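Local atomic coordinates of salmonella typhimurium DB7155 bacteriophage DET7 tailspike (Bacteriophage, PDB entry 2V5I), a protein that binds and probably hydrolyses the O-antigen polysaccharide of its Salmonella host, serving as the trimeric, beta-helical receptor-binding tailspike of the phage. Residues L61-K66 with S84-P89; T157-S162 with L179-H184; T269-N274 with G293-M298; V281-V286 with L328-L333; A355-L360 with F381-I386. All coordinates share one frame; numbering follows the deposited sequence.

Contact 1. Residues L61-K66 with S84-P89; sequences LTINCK and SVINQP
Strands 62-65 and 85-87 run parallel at an axis separation of 4.8 Å and an angle of 9°, pairing Thr62 with Val85, Ile63 with Ile86 and Asn64 with Asn87. Ile63 is bonded to the second strand through both N and O, the first giving a nearly straight bond to Val85 O, the second taking the N-H of Asn87. Cys65 N reaches Asn87 O, while at the other end Leu61 N meets Ser84 OG at 3.2 Å, a hydroxyl that is also bonded to Gly81 O. On one face Ile63 and Ile86 lie side by side, pointing the same way, with Ile63 CD1 4.0 Å from Ile86 CG1. Farther along, Cys65 SG, anti to its carbonyl carbon (chi1 -56°), rests 4.1 Å from Pro89 CB. The face of Thr62, Asn64, Val85 and Asn87 is mixed, with the two asparagines at its polar end. Their amides lie side by side, nearly coplanar (5° apart), and Asn64 ND2 lies 3.0 Å from Asn87 OD1, although the angle is too poor for a hydrogen bond. A water joins Cys65 O to Gln88 OE1, and Gln88 NE2 bonds to Gly83 O of a neighbouring subunit. Like residues stacked on successive turns, aliphatic on one face and asparagine on the other, are characteristic of the right-handed parallel beta-helix of P22-type tailspikes.

Contact 2. Residues T157-S162 with L179-H184; sequences TLDIRS and LFRSCH
Asp159 and Arg181 form the salt bridge that crosses this contact, with Arg181 NE 2.9 Å from Asp159 OD2 in a nearly straight bond of 172°. The carboxylate oxygen lies at the edge of the Arg181 guanidinium, close to its plane, and is approached on its syn side, tilted somewhat out of the carboxylate plane. Arg161, from the same strand as the aspartate, grips the carboxylate side-on, NE to OD1 and NH2 to OD2, both from above its plane. The two arginines reach Asp159 OD2 from opposite faces, and their guanidinium planes stand 88° apart. Asp159 CG is anti to its backbone N (chi1 -179°), which brings the carboxylate within reach of both; its negative charge probably offsets the closeness of the two cations. A water bridges Asp159 OD2 and Arg181 NH2.

Apolar packing occupies the other face. Ile160 lies beside Phe180, pointing the same way, its CD1 3.9 Å from CE2 of the ring, while Ile160 CG2 is 4.2 Å from Cys183 SG.

Backbone bonds complete the parallel pairing: Leu179 N to Leu158 O, Ile160 N to Leu179 O, Arg181 N to Ile160 O and Ser162 N to Arg181 O.

In the beta-helix, strand 156-161 is hydrogen-bonded on its other flank to strand 73-78. Ile168 packs against both Ile160 and Phe180, the Phe180 ring stacks with Phe204 of the next turn, and Glu205 there forms a salt bridge with Arg181 NH1.

Contact 3. Residues T269-N274 with G293-M298; sequences TARNYN and GSDPGM
A buried salt bridge between two irregular loops of the beta-helix, made by Arg271 and Asp295, forms the centre of this contact. Arg271 approaches side-on and directs both NE, at 2.9 Å, and NH2, at 3.0 Å, to the single oxygen Asp295 OD1. Both bonds are bent, with N-H...O angles near 140°; with both nitrogens on OD1, the grip is forked on one atom instead of being a two-oxygen pairing. The guanidinium and carboxylate planes are inclined by 67°. The arginine chain is extended from CG to NE and passes over the backbone of Ser294, its CG 3.3 Å from Ser294 O. Its remaining nitrogen, NH1, is turned back to Thr269 OG1, which also accepts the N-H of Arg271 in an ST turn; this fixes the rotation of the guanidinium. A water links Asn272 O to Ser294 OG and sits over the centre of the Tyr273 ring.

Long loop 292-322 supplies much of the setting: Asp295 OD2 pairs with Arg304 and His316 N, Asp307 binds Thr269 and Tyr273, and Asn320 holds Ser294 OG. From strand 335-342, Asp340 receives the backbone N-H groups of Ser294 and Asp295.

Contact 4. Residues V281-V286 with L328-L333; sequences VALSPV and LVMNSL
Successive turns of the parallel beta-helix stack here, continuing in step from the paired strands 281-283 and 328-330 through the bend that follows each. The strand axes lie 4.8 Å apart and differ in direction by 4°. Ala282 N donates to Leu328 O, Met330 N to Ala282 O and Ser284 N to Met330 O; beyond the bend, Leu333 N donates to Pro285 O at 3.0 Å, so the registry survives the change of direction. On one face Val281 and Leu328 lie side by side, CG1 of the valine 4.1 Å from CD2 of the leucine, and Leu283 places CD2 4.0 Å from Met330 CB. Residues Leu323 and Arg278 of a neighbouring subunit pack on this face. The opposite face brings Ala282 CB near Val329 CG2 at 4.3 Å.

At the bend, Ser284 and Asn331 both adopt left-handed backbone conformations, with positive phi. Asn331 CG stands anti to its backbone N (chi1 -160°), which lets ND2 reach Ser284 OG at 3.0 Å with an angle of 158°; the hydroxyl is tilted slightly from the amide plane. Asn331 OD1 turns to Tyr378 OH, so both ends of the amide are engaged and its rotation is fixed. Next to it, Pro285 lays CG against Ser332 CB at 3.6 Å, and Leu333 CB approaches Val286 O. The chemistry is therefore divided: aliphatic packing fills the strand faces, whereas a polar pair and a proline mark the corner, where the side-chain bond between Ser284 and Asn331 supplements the backbone bonds that keep the two turns in step.

Contact 5. Residues A355-L360 with F381-I386; sequences AGAGML and FDSDQI
Phe381 turns the edge of its ring toward the backbone of the preceding turn. Ala355 O lies in the ring plane, 3.5 Å from Phe381 CD2, so the carbonyl oxygen faces the weakly positive C-H rim and not the pi cloud. Gly356 CA lies obliquely to the ring, 3.8 Å from Phe381 CD2. The ring is carried there by a first torsion that sets CG anti to the carbonyl carbon, and Phe381 N is bonded to Asn377 OD1.

The methyl of Ala357 touches the second segment from the side, CB meeting Asp384 O at 3.5 Å and Ser383 OG at 3.6 Å. Ser383 OG is placed anti to its backbone N (chi1 179°), which swings the hydroxyl up beside that methyl.

Beyond these, the chain turns a corner at Gly358, and a single carbonyl joins the two segments. Gln385 O accepts from Gly358 N at 2.8 Å, in the carbonyl plane and on a lone pair, and from Met359 N at 3.2 Å, also in plane. The first bond is bent, at 144°, and the second straighter, at 162°. Met359 and Ile386, paired in parallel after the corner, send their side chains to one face of the sheet, with Met359 CE 4.3 Å from Ile386 CG2. The amide of Gln385 turns elsewhere, its NE2 bonding to Gln405 OE1.

Strand 335-342 flanks the first segment, with Leu337 packing on Met359, while Ile412 of strand 412-414 lies against Ile386, so the contact sits between the turns on either side.

Overall arrangement
From the N terminus the contacts follow the rise of the beta-helix. Contact 1 closes a loop of 17 residues between its segments, and contact 2 one of 16; they are consecutive and touch where Ile86 CD1 meets Ile160 CD1, joining two faces of the beta-helix. Contacts 3 and 4, closing loops of 18 and 41 residues, cross, because 281-286 lies between the segments of contact 3 and 293-298 between those of contact 4; their nearest atoms are still about 13 Å apart. Contact 5, with a loop of 20, follows in series and packs on contact 4 through Ser332, Leu333, Ala355 and Phe381. Contacts 1 and 4, with centres 31 Å apart, both touch a neighbouring subunit.

Contact 1. Residues L61-K66 with S84-P89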
# COMPACT_ATOMS: atom_id res chain seq x y z
N LEU A 61 30.24 -21.19 13.10
CA LEU A 61 30.44 -20.39 14.31
C LEU A 61 29.36 -19.35 14.50
O LEU A 61 28.79 -18.85 13.52
CB LEU A 61 31.82 -19.69 14.29
CG LEU A 61 33.06 -20.60 14.23
CD1 LEU A 61 34.33 -19.78 14.39
CD2 LEU A 61 32.97 -21.71 15.28
N THR A 62 29.09 -19.05 15.76
CA THR A 62 28.29 -17.85 16.15
C THR A 62 29.25 -16.83 16.68
O THR A 62 29.85 -17.06 17.76
CB THR A 62 27.30 -18.26 17.21
OG1 THR A 62 26.47 -19.30 16.67
CG2 THR A 62 26.40 -17.13 17.62
N ILE A 63 29.39 -15.70 15.97
CA ILE A 63 30.37 -14.68 16.30
C ILE A 63 29.57 -13.59 16.93
O ILE A 63 28.74 -12.98 16.27
CB ILE A 63 31.15 -14.13 15.08
CG1 ILE A 63 31.76 -15.30 14.25
CG2 ILE A 63 32.18 -13.13 15.52
CD1 ILE A 63 32.51 -14.86 13.04
N ASN A 64 29.82 -13.34 18.21
CA ASN A 64 29.16 -12.30 18.95
C ASN A 64 30.11 -11.13 19.13
O ASN A 64 31.11 -11.24 19.83
CB ASN A 64 28.71 -12.86 20.31
CG ASN A 64 27.71 -13.97 20.16
OD1 ASN A 64 27.91 -15.10 20.65
ND2 ASN A 64 26.67 -13.68 19.47
N CYS A 65 29.82 -10.01 18.48
CA CYS A 65 30.72 -8.87 18.56
C CYS A 65 30.27 -7.90 19.65
O CYS A 65 29.10 -7.51 19.68
CB CYS A 65 30.80 -8.14 17.23
SG CYS A 65 31.27 -9.24 15.86
N LYS A 66 31.19 -7.53 20.54
CA LYS A 66 30.97 -6.50 21.57
C LYS A 66 32.12 -5.48 21.55
O LYS A 66 32.48 -4.90 22.56
CB LYS A 66 30.83 -7.16 22.96
CG LYS A 66 29.59 -8.09 23.05
CD LYS A 66 29.25 -8.57 24.44
CE LYS A 66 27.95 -9.38 24.45
NZ LYS A 66 27.50 -9.75 25.87
N SER A 84 26.58 -20.08 9.71
CA SER A 84 27.27 -19.21 10.65
C SER A 84 26.48 -17.89 10.82
O SER A 84 25.85 -17.44 9.88
CB SER A 84 28.70 -18.91 10.17
OG SER A 84 29.53 -20.09 10.17
N VAL A 85 26.68 -17.22 11.96
CA VAL A 85 25.98 -15.95 12.26
C VAL A 85 27.01 -14.99 12.81
O VAL A 85 27.78 -15.38 13.66
CB VAL A 85 24.85 -16.15 13.28
CG1 VAL A 85 24.26 -14.83 13.71
CG2 VAL A 85 23.78 -17.05 12.66
N ILE A 86 26.97 -13.75 12.35
CA ILE A 86 27.81 -12.67 12.90
C ILE A 86 26.89 -11.62 13.49
O ILE A 86 26.16 -10.95 12.76
CB ILE A 86 28.71 -12.04 11.76
CG1 ILE A 86 29.50 -13.16 11.04
CG2 ILE A 86 29.66 -11.06 12.37
CD1 ILE A 86 30.33 -12.64 9.83
N ASN A 87 26.88 -11.52 14.82
CA ASN A 87 26.02 -10.58 15.54
C ASN A 87 26.74 -9.29 15.88
O ASN A 87 27.80 -9.30 16.52
CB ASN A 87 25.54 -11.22 16.87
CG ASN A 87 24.61 -12.39 16.65
OD1 ASN A 87 24.86 -13.55 17.08
ND2 ASN A 87 23.54 -12.11 15.97
N GLN A 88 26.13 -8.17 15.49
CA GLN A 88 26.59 -6.83 15.87
C GLN A 88 28.02 -6.46 15.49
O GLN A 88 28.72 -5.77 16.24
CB GLN A 88 26.32 -6.53 17.39
CG GLN A 88 24.87 -6.52 17.82
CD GLN A 88 24.69 -6.42 19.36
OE1 GLN A 88 24.66 -7.43 20.06
NE2 GLN A 88 24.56 -5.22 19.86
N PRO A 89 28.47 -6.87 14.28
CA PRO A 89 29.79 -6.44 13.87
C PRO A 89 29.80 -4.92 13.70
O PRO A 89 28.76 -4.29 13.43
CB PRO A 89 30.02 -7.15 12.54
CG PRO A 89 28.66 -7.30 11.99
CD PRO A 89 27.78 -7.56 13.20
O HOH W 1 26.89 -9.36 20.05

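Contact 2. Residues T157-S162 with L179-H184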
# COMPACT_ATOMS: atom_id res chain seq x y z
N THR A 157 36.31 -2.78 5.11
CA THR A 157 35.45 -3.76 4.43
C THR A 157 35.53 -5.11 5.12
O THR A 157 36.62 -5.67 5.28
CB THR A 157 35.84 -3.92 2.95
OG1 THR A 157 35.72 -2.66 2.28
CG2 THR A 157 34.91 -4.98 2.26
N LEU A 158 34.36 -5.65 5.48
CA LEU A 158 34.24 -7.08 5.83
C LEU A 158 33.93 -7.85 4.56
O LEU A 158 32.87 -7.68 3.99
CB LEU A 158 33.20 -7.36 6.92
CG LEU A 158 33.25 -8.79 7.44
CD1 LEU A 158 34.57 -9.12 8.07
CD2 LEU A 158 32.14 -8.95 8.43
N ASP A 159 34.85 -8.72 4.13
CA ASP A 159 34.81 -9.40 2.82
C ASP A 159 34.60 -10.89 3.13
O ASP A 159 35.53 -11.59 3.52
CB ASP A 159 36.12 -9.10 2.05
CG ASP A 159 36.19 -9.71 0.67
OD1 ASP A 159 35.47 -10.70 0.40
OD2 ASP A 159 37.00 -9.17 -0.16
N ILE A 160 33.38 -11.37 2.93
CA ILE A 160 33.03 -12.78 3.16
C ILE A 160 33.03 -13.51 1.83
O ILE A 160 32.39 -13.09 0.88
CB ILE A 160 31.68 -12.87 3.88
CG1 ILE A 160 31.84 -12.27 5.30
CG2 ILE A 160 31.22 -14.32 3.93
CD1 ILE A 160 30.62 -12.22 6.04
N ARG A 161 33.82 -14.59 1.73
CA ARG A 161 34.11 -15.22 0.44
C ARG A 161 33.58 -16.64 0.33
O ARG A 161 33.73 -17.45 1.24
CB ARG A 161 35.63 -15.24 0.23
CG ARG A 161 36.12 -13.88 0.04
CD ARG A 161 37.47 -13.79 -0.45
NE ARG A 161 37.82 -12.40 -0.59
CZ ARG A 161 39.01 -11.96 -0.97
NH1 ARG A 161 39.97 -12.84 -1.28
NH2 ARG A 161 39.25 -10.64 -1.05
N SER A 162 32.85 -16.91 -0.75
CA SER A 162 32.33 -18.25 -1.06
C SER A 162 31.65 -18.98 0.09
O SER A 162 31.94 -20.16 0.37
CB SER A 162 33.46 -19.10 -1.67
OG SER A 162 33.97 -18.51 -2.86
N LEU A 179 30.82 -6.87 2.14
CA LEU A 179 30.96 -7.37 0.78
C LEU A 179 30.92 -8.87 0.83
O LEU A 179 31.64 -9.47 1.60
CB LEU A 179 32.31 -6.91 0.21
CG LEU A 179 32.76 -7.55 -1.10
CD1 LEU A 179 31.75 -7.31 -2.20
CD2 LEU A 179 34.10 -7.00 -1.44
N PHE A 180 30.01 -9.48 0.06
CA PHE A 180 29.92 -10.92 -0.07
C PHE A 180 30.36 -11.27 -1.49
O PHE A 180 29.69 -10.87 -2.46
CB PHE A 180 28.48 -11.36 0.14
CG PHE A 180 28.01 -11.26 1.58
CD1 PHE A 180 27.56 -10.03 2.08
CD2 PHE A 180 27.99 -12.35 2.37
CE1 PHE A 180 27.17 -9.94 3.41
CE2 PHE A 180 27.54 -12.30 3.65
CZ PHE A 180 27.11 -11.11 4.16
N ARG A 181 31.41 -12.09 -1.64
CA ARG A 181 31.93 -12.45 -2.95
C ARG A 181 31.62 -13.94 -3.18
O ARG A 181 31.98 -14.79 -2.35
CB ARG A 181 33.45 -12.30 -2.98
CG ARG A 181 33.96 -10.90 -2.94
CD ARG A 181 35.46 -10.99 -3.07
NE ARG A 181 36.14 -9.71 -2.89
CZ ARG A 181 36.28 -8.81 -3.87
NH1 ARG A 181 35.70 -9.02 -5.05
NH2 ARG A 181 36.92 -7.67 -3.64
N SER A 182 30.91 -14.25 -4.26
CA SER A 182 30.55 -15.59 -4.66
C SER A 182 29.75 -16.36 -3.57
O SER A 182 29.95 -17.59 -3.38
CB SER A 182 31.81 -16.38 -5.00
OG SER A 182 32.43 -15.77 -6.09
N CYS A 183 28.86 -15.66 -2.89
CA CYS A 183 28.06 -16.23 -1.83
C CYS A 183 26.65 -16.52 -2.33
O CYS A 183 26.20 -15.91 -3.29
CB CYS A 183 27.98 -15.32 -0.60
SG CYS A 183 29.63 -15.11 0.17
N HIS A 184 25.94 -17.35 -1.56
CA HIS A 184 24.56 -17.74 -1.85
C HIS A 184 23.75 -17.94 -0.56
O HIS A 184 24.31 -18.38 0.44
CB HIS A 184 24.50 -19.03 -2.66
CG HIS A 184 25.15 -18.94 -3.99
ND1 HIS A 184 26.50 -19.18 -4.17
CD2 HIS A 184 24.64 -18.64 -5.22
CE1 HIS A 184 26.80 -19.00 -5.45
NE2 HIS A 184 25.69 -18.69 -6.10
O HOH W 2 37.94 -6.83 -0.98

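Contact 3. Residues T269-N274 with G293-M298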
# COMPACT_ATOMS: atom_id res chain seq x y z
N THR A 269 29.12 -10.14 -17.63
CA THR A 269 27.96 -9.40 -17.18
C THR A 269 27.92 -9.23 -15.66
O THR A 269 28.31 -10.13 -14.93
CB THR A 269 26.65 -10.11 -17.63
OG1 THR A 269 25.54 -9.24 -17.41
CG2 THR A 269 26.37 -11.42 -16.90
N ALA A 270 27.40 -8.08 -15.23
CA ALA A 270 27.15 -7.76 -13.81
C ALA A 270 25.65 -7.57 -13.54
O ALA A 270 25.24 -7.17 -12.45
CB ALA A 270 27.87 -6.49 -13.43
N ARG A 271 24.82 -7.95 -14.53
CA ARG A 271 23.41 -7.71 -14.52
C ARG A 271 22.67 -8.65 -13.52
O ARG A 271 23.25 -9.61 -13.03
CB ARG A 271 22.80 -7.81 -15.91
CG ARG A 271 23.38 -6.80 -16.92
CD ARG A 271 22.85 -7.12 -18.28
NE ARG A 271 23.26 -6.17 -19.30
CZ ARG A 271 24.44 -6.18 -19.91
NH1 ARG A 271 25.34 -7.13 -19.64
NH2 ARG A 271 24.71 -5.24 -20.84
N ASN A 272 21.37 -8.38 -13.31
CA ASN A 272 20.62 -9.08 -12.28
C ASN A 272 19.20 -9.34 -12.81
O ASN A 272 18.66 -8.53 -13.55
CB ASN A 272 20.52 -8.25 -11.02
CG ASN A 272 21.87 -7.88 -10.50
OD1 ASN A 272 22.47 -8.64 -9.76
ND2 ASN A 272 22.38 -6.73 -10.95
N TYR A 273 18.58 -10.39 -12.29
CA TYR A 273 17.24 -10.80 -12.72
C TYR A 273 16.43 -11.29 -11.50
O TYR A 273 17.02 -11.87 -10.61
CB TYR A 273 17.34 -11.96 -13.68
CG TYR A 273 17.94 -11.64 -15.06
CD1 TYR A 273 19.30 -11.65 -15.24
CD2 TYR A 273 17.11 -11.36 -16.11
CE1 TYR A 273 19.86 -11.35 -16.52
CE2 TYR A 273 17.62 -11.06 -17.35
CZ TYR A 273 19.01 -11.09 -17.54
OH TYR A 273 19.50 -10.77 -18.78
N ASN A 274 15.12 -11.03 -11.51
CA ASN A 274 14.20 -11.74 -10.59
C ASN A 274 14.53 -11.48 -9.14
O ASN A 274 14.46 -12.41 -8.31
CB ASN A 274 14.27 -13.25 -10.88
CG ASN A 274 13.73 -13.63 -12.25
OD1 ASN A 274 12.59 -13.28 -12.64
ND2 ASN A 274 14.53 -14.45 -12.98
N GLY A 293 17.77 -0.65 -13.54
CA GLY A 293 18.05 -0.98 -14.91
C GLY A 293 19.09 -2.05 -15.08
O GLY A 293 19.84 -2.33 -14.18
N SER A 294 19.19 -2.61 -16.29
CA SER A 294 20.14 -3.66 -16.58
C SER A 294 21.21 -3.23 -17.59
O SER A 294 22.33 -3.74 -17.57
CB SER A 294 19.38 -4.81 -17.21
OG SER A 294 18.49 -5.43 -16.28
N ASP A 295 20.84 -2.36 -18.53
CA ASP A 295 21.73 -1.94 -19.58
C ASP A 295 22.21 -0.50 -19.38
O ASP A 295 21.38 0.38 -19.12
CB ASP A 295 21.08 -2.15 -20.98
CG ASP A 295 20.95 -3.59 -21.39
OD1 ASP A 295 21.89 -4.41 -21.22
OD2 ASP A 295 19.82 -3.95 -21.90
N PRO A 296 23.50 -0.23 -19.56
CA PRO A 296 24.00 1.13 -19.31
C PRO A 296 23.65 2.12 -20.40
O PRO A 296 23.63 1.77 -21.60
CB PRO A 296 25.51 0.97 -19.28
CG PRO A 296 25.78 -0.19 -20.06
CD PRO A 296 24.58 -1.13 -20.00
N GLY A 297 23.44 3.36 -19.98
CA GLY A 297 23.06 4.42 -20.89
C GLY A 297 24.10 4.68 -21.96
O GLY A 297 23.75 4.81 -23.13
N MET A 298 25.38 4.71 -21.60
CA MET A 298 26.42 5.05 -22.60
C MET A 298 26.75 3.96 -23.62
O MET A 298 27.45 4.22 -24.60
CB MET A 298 27.72 5.54 -21.90
CG MET A 298 28.51 6.67 -22.69
SD MET A 298 27.67 8.27 -22.71
CE MET A 298 28.47 9.28 -21.47
O HOH W 3 20.99 -5.47 -13.43
O HOH W 4 19.00 -7.98 -16.20

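Contact 4. Residues V281-V286 with L328-L333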
# COMPACT_ATOMS: atom_id res chain seq x y z
N VAL A 281 12.67 2.08 1.46
CA VAL A 281 12.59 3.54 1.44
C VAL A 281 13.95 4.11 1.11
O VAL A 281 14.95 3.69 1.70
CB VAL A 281 12.20 4.06 2.84
CG1 VAL A 281 12.12 5.57 2.80
CG2 VAL A 281 10.82 3.47 3.27
N ALA A 282 14.00 5.01 0.09
CA ALA A 282 15.26 5.75 -0.21
C ALA A 282 15.00 7.22 0.03
O ALA A 282 14.07 7.79 -0.53
CB ALA A 282 15.74 5.52 -1.63
N LEU A 283 15.87 7.87 0.84
CA LEU A 283 15.72 9.27 1.24
C LEU A 283 17.01 10.03 0.84
O LEU A 283 18.14 9.59 1.14
CB LEU A 283 15.54 9.37 2.76
CG LEU A 283 14.31 8.68 3.36
CD1 LEU A 283 14.37 8.94 4.83
CD2 LEU A 283 13.08 9.17 2.77
N SER A 284 16.84 11.14 0.11
CA SER A 284 17.92 12.05 -0.27
C SER A 284 19.14 11.41 -0.94
O SER A 284 20.25 11.81 -0.60
CB SER A 284 18.35 12.83 0.95
OG SER A 284 17.23 13.57 1.48
N PRO A 285 18.98 10.45 -1.86
CA PRO A 285 20.18 9.99 -2.61
C PRO A 285 20.64 11.05 -3.61
O PRO A 285 19.84 11.80 -4.14
CB PRO A 285 19.69 8.76 -3.37
CG PRO A 285 18.29 9.11 -3.64
CD PRO A 285 17.77 9.77 -2.38
N VAL A 286 21.95 11.11 -3.79
CA VAL A 286 22.56 12.01 -4.78
C VAL A 286 22.16 11.65 -6.22
O VAL A 286 21.93 12.54 -7.06
CB VAL A 286 24.08 12.12 -4.56
CG1 VAL A 286 24.72 12.95 -5.67
CG2 VAL A 286 24.40 12.68 -3.22
N LEU A 328 9.14 3.58 -1.46
CA LEU A 328 8.97 5.03 -1.23
C LEU A 328 10.30 5.73 -1.46
O LEU A 328 11.35 5.22 -1.03
CB LEU A 328 8.53 5.30 0.21
CG LEU A 328 8.51 6.76 0.73
CD1 LEU A 328 7.51 7.57 -0.00
CD2 LEU A 328 8.27 6.80 2.26
N VAL A 329 10.27 6.82 -2.24
CA VAL A 329 11.46 7.64 -2.45
C VAL A 329 11.11 9.11 -2.17
O VAL A 329 10.08 9.58 -2.62
CB VAL A 329 12.01 7.52 -3.88
CG1 VAL A 329 13.24 8.41 -4.08
CG2 VAL A 329 12.33 6.04 -4.28
N MET A 330 12.01 9.82 -1.48
CA MET A 330 11.84 11.26 -1.30
C MET A 330 13.17 12.00 -1.38
O MET A 330 14.21 11.48 -0.96
CB MET A 330 11.22 11.53 0.08
CG MET A 330 9.85 10.96 0.23
SD MET A 330 9.09 11.42 1.82
CE MET A 330 9.06 13.20 1.62
N ASN A 331 13.11 13.17 -2.02
CA ASN A 331 14.23 14.12 -2.08
C ASN A 331 15.47 13.63 -2.83
O ASN A 331 16.57 14.07 -2.55
CB ASN A 331 14.60 14.64 -0.69
CG ASN A 331 15.38 15.92 -0.75
OD1 ASN A 331 15.08 16.81 -1.58
ND2 ASN A 331 16.34 16.09 0.19
N SER A 332 15.31 12.81 -3.85
CA SER A 332 16.44 12.40 -4.71
C SER A 332 16.91 13.59 -5.55
O SER A 332 16.14 14.45 -5.92
CB SER A 332 16.07 11.21 -5.62
OG SER A 332 14.94 11.54 -6.41
N LEU A 333 18.21 13.68 -5.75
CA LEU A 333 18.76 14.71 -6.64
C LEU A 333 18.79 14.27 -8.10
O LEU A 333 18.74 15.14 -8.99
CB LEU A 333 20.11 15.16 -6.11
CG LEU A 333 20.76 16.35 -6.81
CD1 LEU A 333 19.95 17.61 -6.73
CD2 LEU A 333 22.15 16.60 -6.23

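Contact 5. Residues A355-L360 with F381-I386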
# COMPACT_ATOMS: atom_id res chain seq x y z
N ALA A 355 14.06 16.42 -6.03
CA ALA A 355 14.67 17.56 -6.71
C ALA A 355 14.78 17.41 -8.22
O ALA A 355 14.64 18.39 -8.94
CB ALA A 355 16.04 17.86 -6.13
N GLY A 356 15.08 16.20 -8.71
CA GLY A 356 14.98 15.91 -10.13
C GLY A 356 13.74 15.10 -10.51
O GLY A 356 12.71 15.14 -9.81
N ALA A 357 13.83 14.37 -11.61
CA ALA A 357 12.71 13.60 -12.13
C ALA A 357 12.24 12.58 -11.08
O ALA A 357 13.04 12.04 -10.31
CB ALA A 357 13.11 12.91 -13.37
N GLY A 358 10.96 12.23 -11.15
CA GLY A 358 10.46 11.23 -10.24
C GLY A 358 10.63 9.81 -10.71
O GLY A 358 10.94 8.93 -9.91
N MET A 359 10.35 9.57 -12.00
CA MET A 359 10.53 8.25 -12.58
C MET A 359 11.09 8.38 -13.99
O MET A 359 10.63 9.20 -14.76
CB MET A 359 9.21 7.43 -12.62
CG MET A 359 9.41 5.99 -13.11
SD MET A 359 7.95 4.94 -12.89
CE MET A 359 7.02 5.44 -14.35
N LEU A 360 12.01 7.48 -14.35
CA LEU A 360 12.52 7.40 -15.71
C LEU A 360 12.55 5.92 -16.02
O LEU A 360 13.44 5.17 -15.57
CB LEU A 360 13.91 8.04 -15.86
CG LEU A 360 14.29 8.43 -17.28
CD1 LEU A 360 15.65 9.10 -17.27
CD2 LEU A 360 14.31 7.27 -18.23
N PHE A 381 15.20 21.21 -13.21
CA PHE A 381 16.06 20.66 -14.25
C PHE A 381 15.33 20.64 -15.61
O PHE A 381 14.11 20.67 -15.66
CB PHE A 381 16.47 19.23 -13.94
CG PHE A 381 17.44 19.10 -12.79
CD1 PHE A 381 18.80 19.14 -13.02
CD2 PHE A 381 16.99 18.78 -11.54
CE1 PHE A 381 19.69 18.95 -11.96
CE2 PHE A 381 17.87 18.60 -10.47
CZ PHE A 381 19.21 18.70 -10.68
N ASP A 382 16.08 20.61 -16.71
CA ASP A 382 15.45 20.42 -18.00
C ASP A 382 15.06 18.95 -18.19
O ASP A 382 15.71 18.19 -18.94
CB ASP A 382 16.38 20.93 -19.10
CG ASP A 382 15.68 21.05 -20.43
OD1 ASP A 382 14.43 21.15 -20.45
OD2 ASP A 382 16.39 21.05 -21.46
N SER A 383 14.00 18.53 -17.50
CA SER A 383 13.59 17.13 -17.46
C SER A 383 12.08 17.07 -17.25
O SER A 383 11.48 17.97 -16.68
CB SER A 383 14.26 16.38 -16.30
OG SER A 383 13.85 15.02 -16.25
N ASP A 384 11.47 16.01 -17.75
CA ASP A 384 10.10 15.74 -17.42
C ASP A 384 10.04 15.05 -16.06
O ASP A 384 11.00 14.41 -15.66
CB ASP A 384 9.49 14.85 -18.48
CG ASP A 384 9.68 15.44 -19.89
OD1 ASP A 384 9.48 16.65 -20.07
OD2 ASP A 384 10.07 14.69 -20.81
N GLN A 385 8.89 15.12 -15.39
CA GLN A 385 8.75 14.51 -14.06
C GLN A 385 8.62 13.01 -14.11
O GLN A 385 9.15 12.29 -13.23
CB GLN A 385 7.60 15.14 -13.31
CG GLN A 385 7.84 16.64 -12.97
CD GLN A 385 6.59 17.40 -12.63
OE1 GLN A 385 5.71 16.93 -11.91
NE2 GLN A 385 6.51 18.62 -13.12
N ILE A 386 7.80 12.52 -15.05
CA ILE A 386 7.48 11.12 -15.17
C ILE A 386 7.75 10.77 -16.65
O ILE A 386 7.10 11.31 -17.53
CB ILE A 386 5.99 10.88 -14.82
CG1 ILE A 386 5.68 11.30 -13.36
CG2 ILE A 386 5.59 9.46 -15.09
CD1 ILE A 386 4.16 11.59 -13.14